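Local coordinates for protein eukaryotic translation initiation factor 2A (Schizosaccharomyces pombe, PDB 3WJ9) that probably directs methionyl-tRNAi to 40S ribosomal subunits in a codon-dependent manner during translation initiation on a few specific mRNAs, here as its beta-propeller part, at residues F7-S11 against S12-G16; P186-K189 against G190-A193. All coordinates share one frame; numbering follows the deposited sequence.

Overall arrangement
Both contacts are local reversals of the chain between adjacent antiparallel strands of the beta-propeller. Contact 1 (7-11 with 12-16) is the tight end of the hairpin formed by strands 6-11 and 15-19, in the blade that also takes in strand 401-406 from the end of the chain. Contact 2 (186-189 with 190-193) is the loop between strands 180-185 and 193-199. The centres of contacts 1 and 2 lie about 20 and 29 Å from the centre of the chain, on opposite sides of it. These two centres are about 46 Å apart and the nearest atoms of the contacts about 32 Å, so neither touches the other. Contact 1 is partly buried, whereas contact 2 is at the surface.

Contact 1: residues F7-S11 against S12-G16; sequences FAYRS and SKSIG
The Tyr-9 ring lies with one face over the backbone where Ile-15 passes into Gly-16: Gly-16 N sits 3.5 Å above the ring plane and Ile-15 C somewhat higher, both offset toward the rim. With CG between the backbone N and the carbonyl carbon (chi1 73°), the ring leans across the hairpin onto the opposing strand, and its OH comes 3.6 Å from Ser-14 OG. With an alanine in place of Tyr-9 the ring is gone, and the Gly-16 peptide would probably lose its cover on that side and the Ser-14 hydroxyl its aromatic neighbour. Beneath the ring, Tyr-9 and Gly-16 form an antiparallel hydrogen-bonded pair, Tyr-9 N to Gly-16 O (2.9 Å) and Gly-16 N to Tyr-9 O (3.0 Å). Arg-10 and Ile-15 form the next, non-hydrogen-bonded pair, with side chains on the face away from the Tyr-9 ring; Arg-10 CB lies 4.0 Å from Ile-15 CG1, and the arginine CG and CD both reach CD1. Ser-11 N donates to Ser-14 O (2.8 Å), while Ser-11 OG accepts the N-H of Ser-14, N to OG 3.1 Å, and, weakly, that of Lys-13. The hydroxyl adds to the backbone bonds that close the turn at Ser-12 and Lys-13. Beyond the hairpin, Arg-10 NH2 bonds to Gln-403 OE1, and backbone bonds join strand 6-11 to strand 401-406, so both ends of this fragment meet in one blade; Ile-15 packs on Phe-49 and Tyr-51 of strand 48-53.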
loop_
_atom_site.group_PDB
_atom_site.type_symbol
_atom_site.label_atom_id
_atom_site.label_comp_id
_atom_site.label_asym_id
_atom_site.label_seq_id
_atom_site.Cartn_x
_atom_site.Cartn_y
_atom_site.Cartn_z
ATOM N N PHE A 7 2.574 -16.406 6.605
ATOM C CA PHE A 7 3.015 -15.026 6.748
ATOM C C PHE A 7 4.539 -14.990 6.735
ATOM O O PHE A 7 5.188 -16.024 6.881
ATOM C CB PHE A 7 2.467 -14.402 8.034
ATOM C CG PHE A 7 2.955 -15.068 9.292
ATOM C CD1 PHE A 7 2.245 -16.115 9.854
ATOM C CD2 PHE A 7 4.113 -14.637 9.920
ATOM C CE1 PHE A 7 2.684 -16.730 11.011
ATOM C CE2 PHE A 7 4.558 -15.247 11.078
ATOM C CZ PHE A 7 3.840 -16.295 11.625
ATOM N N ALA A 8 5.108 -13.804 6.554
ATOM C CA ALA A 8 6.556 -13.645 6.579
ATOM C C ALA A 8 6.982 -12.837 7.793
ATOM O O ALA A 8 6.186 -12.090 8.356
ATOM C CB ALA A 8 7.041 -12.977 5.306
ATOM N N TYR A 9 8.237 -12.992 8.198
ATOM C CA TYR A 9 8.777 -12.202 9.295
ATOM C C TYR A 9 10.234 -11.860 9.032
ATOM O O TYR A 9 10.955 -12.623 8.393
ATOM C CB TYR A 9 8.643 -12.945 10.629
ATOM C CG TYR A 9 9.608 -14.100 10.796
ATOM C CD1 TYR A 9 9.286 -15.369 10.339
ATOM C CD2 TYR A 9 10.839 -13.921 11.419
ATOM C CE1 TYR A 9 10.163 -16.426 10.490
ATOM C CE2 TYR A 9 11.723 -14.971 11.572
ATOM C CZ TYR A 9 11.379 -16.222 11.108
ATOM O OH TYR A 9 12.256 -17.272 11.260
ATOM N N ARG A 10 10.660 -10.706 9.529
ATOM C CA ARG A 10 12.060 -10.322 9.461
ATOM C C ARG A 10 12.457 -9.578 10.725
ATOM O O ARG A 10 12.049 -8.440 10.942
ATOM C CB ARG A 10 12.336 -9.460 8.230
ATOM C CG ARG A 10 13.799 -9.078 8.075
ATOM C CD ARG A 10 14.015 -8.187 6.865
ATOM N NE ARG A 10 13.320 -6.910 6.993
ATOM C CZ ARG A 10 13.846 -5.827 7.555
ATOM N NH1 ARG A 10 15.081 -5.862 8.038
ATOM N NH2 ARG A 10 13.143 -4.707 7.628
ATOM N N SER A 11 13.244 -10.235 11.567
ATOM C CA SER A 11 13.753 -9.601 12.772
ATOM C C SER A 11 15.226 -9.274 12.583
ATOM O O SER A 11 15.839 -9.698 11.604
ATOM C CB SER A 11 13.549 -10.504 13.990
ATOM O OG SER A 11 14.267 -11.718 13.851
ATOM N N SER A 12 15.791 -8.521 13.521
ATOM C CA SER A 12 17.211 -8.184 13.485
ATOM C C SER A 12 18.072 -9.436 13.524
ATOM O O SER A 12 19.252 -9.410 13.178
ATOM C CB SER A 12 17.574 -7.268 14.654
ATOM O OG SER A 12 17.380 -7.928 15.893
ATOM N N LYS A 13 17.458 -10.535 13.941
ATOM C CA LYS A 13 18.163 -11.780 14.177
ATOM C C LYS A 13 17.963 -12.790 13.054
ATOM O O LYS A 13 18.879 -13.539 12.715
ATOM C CB LYS A 13 17.706 -12.355 15.516
ATOM C CG LYS A 13 17.403 -13.833 15.540
ATOM C CD LYS A 13 17.468 -14.292 16.975
ATOM C CE LYS A 13 17.072 -15.730 17.163
ATOM N NZ LYS A 13 16.755 -15.899 18.601
ATOM N N SER A 14 16.773 -12.799 12.465
ATOM C CA SER A 14 16.454 -13.794 11.450
ATOM C C SER A 14 15.415 -13.305 10.451
ATOM O O SER A 14 14.897 -12.193 10.562
ATOM C CB SER A 14 15.960 -15.080 12.118
ATOM O OG SER A 14 15.629 -16.064 11.154
ATOM N N ILE A 15 15.124 -14.151 9.469
ATOM C CA ILE A 15 14.092 -13.868 8.483
ATOM C C ILE A 15 13.566 -15.174 7.898
ATOM O O ILE A 15 14.338 -16.064 7.540
ATOM C CB ILE A 15 14.615 -12.954 7.353
ATOM C CG1 ILE A 15 13.537 -12.770 6.284
ATOM C CG2 ILE A 15 15.900 -13.510 6.749
ATOM C CD1 ILE A 15 13.966 -11.904 5.136
ATOM N N GLY A 16 12.247 -15.296 7.817
ATOM C CA GLY A 16 11.656 -16.515 7.308
ATOM C C GLY A 16 10.185 -16.426 6.965
ATOM O O GLY A 16 9.512 -15.440 7.262
#

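Contact 2: residues P186-K189 against G190-A193; sequences PEKK and GAPA
Lys-188 and Ala-191 face each other as a hydrogen-bonded antiparallel pair, but both of their bonds are weak. Ala-191 N reaches Lys-188 O at 3.4 Å with an angle of 153° at the hydrogen, closing a type II beta turn; in return Lys-188 N points to Ala-191 O at 3.3 Å with a more bent 134°. Lys-189 and Gly-190 occupy the corner, and the glycine takes the positive phi (67°) expected at the third position of such a turn. Side-chain packing round these bonds is slight and mostly aliphatic. The Lys-188 chain runs alongside the Ala-191 methyl, CG lying 3.9 Å from Ala-191 CB and CE 4.1 Å from that same carbon. Glu-187, its CG swung opposite the backbone N, brings that methylene to 3.6 Å from Ala-191 O. Nearer the sheet, Ala-193 CB closes to 3.9 Å from Glu-187 N. There strand 193-199 begins, with Ala-193 bonded through its backbone to Phe-212 and through its O to Thr-211 OG1, while Pro-186 and Pro-192 rest on the loop residues Ser-169 and Phe-213. The chemistry is that of an exposed type II turn closed by two weak hydrogen bonds between backbone groups: the charged residues all lie on the first arm and face an uncharged second arm, so they meet it through aliphatic carbons.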
loop_
_atom_site.group_PDB
_atom_site.type_symbol
_atom_site.label_atom_id
_atom_site.label_comp_id
_atom_site.label_asym_id
_atom_site.label_seq_id
_atom_site.Cartn_x
_atom_site.Cartn_y
_atom_site.Cartn_z
ATOM N N PRO A 186 -0.067 21.449 -8.191
ATOM C CA PRO A 186 0.088 22.213 -6.948
ATOM C C PRO A 186 -0.189 23.700 -7.144
ATOM O O PRO A 186 -0.086 24.202 -8.263
ATOM C CB PRO A 186 1.551 21.971 -6.575
ATOM C CG PRO A 186 2.228 21.793 -7.884
ATOM C CD PRO A 186 1.235 21.090 -8.778
ATOM N N GLU A 187 -0.532 24.389 -6.058
ATOM C CA GLU A 187 -0.904 25.801 -6.104
ATOM C C GLU A 187 0.251 26.705 -6.523
ATOM O O GLU A 187 1.355 26.601 -5.992
ATOM C CB GLU A 187 -1.433 26.254 -4.740
ATOM C CG GLU A 187 -1.616 27.761 -4.612
ATOM C CD GLU A 187 -1.566 28.240 -3.173
ATOM O OE1 GLU A 187 -2.626 28.274 -2.513
ATOM O OE2 GLU A 187 -0.461 28.578 -2.702
ATOM N N LYS A 188 -0.015 27.600 -7.468
ATOM C CA LYS A 188 0.966 28.606 -7.856
ATOM C C LYS A 188 0.376 30.009 -7.747
ATOM O O LYS A 188 -0.730 30.188 -7.241
ATOM C CB LYS A 188 1.475 28.350 -9.277
ATOM C CG LYS A 188 0.467 28.633 -10.378
ATOM C CD LYS A 188 1.139 28.594 -11.742
ATOM C CE LYS A 188 0.141 28.784 -12.870
ATOM N NZ LYS A 188 0.706 29.628 -13.959
ATOM N N LYS A 189 1.124 31.002 -8.217
ATOM C CA LYS A 189 0.680 32.389 -8.159
ATOM C C LYS A 189 -0.511 32.642 -9.079
ATOM O O LYS A 189 -0.502 32.247 -10.245
ATOM C CB LYS A 189 1.832 33.325 -8.524
ATOM C CG LYS A 189 1.492 34.805 -8.451
ATOM C CD LYS A 189 2.698 35.650 -8.832
ATOM C CE LYS A 189 2.340 37.122 -8.959
ATOM N NZ LYS A 189 1.885 37.701 -7.666
ATOM N N GLY A 190 -1.536 33.296 -8.543
ATOM C CA GLY A 190 -2.713 33.649 -9.314
ATOM C C GLY A 190 -3.528 32.455 -9.768
ATOM O O GLY A 190 -4.383 32.575 -10.643
ATOM N N ALA A 191 -3.267 31.298 -9.170
ATOM C CA ALA A 191 -3.967 30.078 -9.548
ATOM C C ALA A 191 -4.035 29.094 -8.389
ATOM O O ALA A 191 -3.068 28.921 -7.652
ATOM C CB ALA A 191 -3.294 29.433 -10.749
ATOM N N PRO A 192 -5.191 28.445 -8.224
ATOM C CA PRO A 192 -5.358 27.435 -7.183
ATOM C C PRO A 192 -4.871 26.075 -7.668
ATOM O O PRO A 192 -4.497 25.945 -8.833
ATOM C CB PRO A 192 -6.871 27.430 -6.938
ATOM C CG PRO A 192 -7.482 28.277 -8.047
ATOM C CD PRO A 192 -6.410 28.588 -9.032
ATOM N N ALA A 193 -4.865 25.081 -6.788
ATOM C CA ALA A 193 -4.479 23.737 -7.188
ATOM C C ALA A 193 -5.580 23.106 -8.026
ATOM O O ALA A 193 -6.718 23.570 -8.012
ATOM C CB ALA A 193 -4.177 22.886 -5.976
#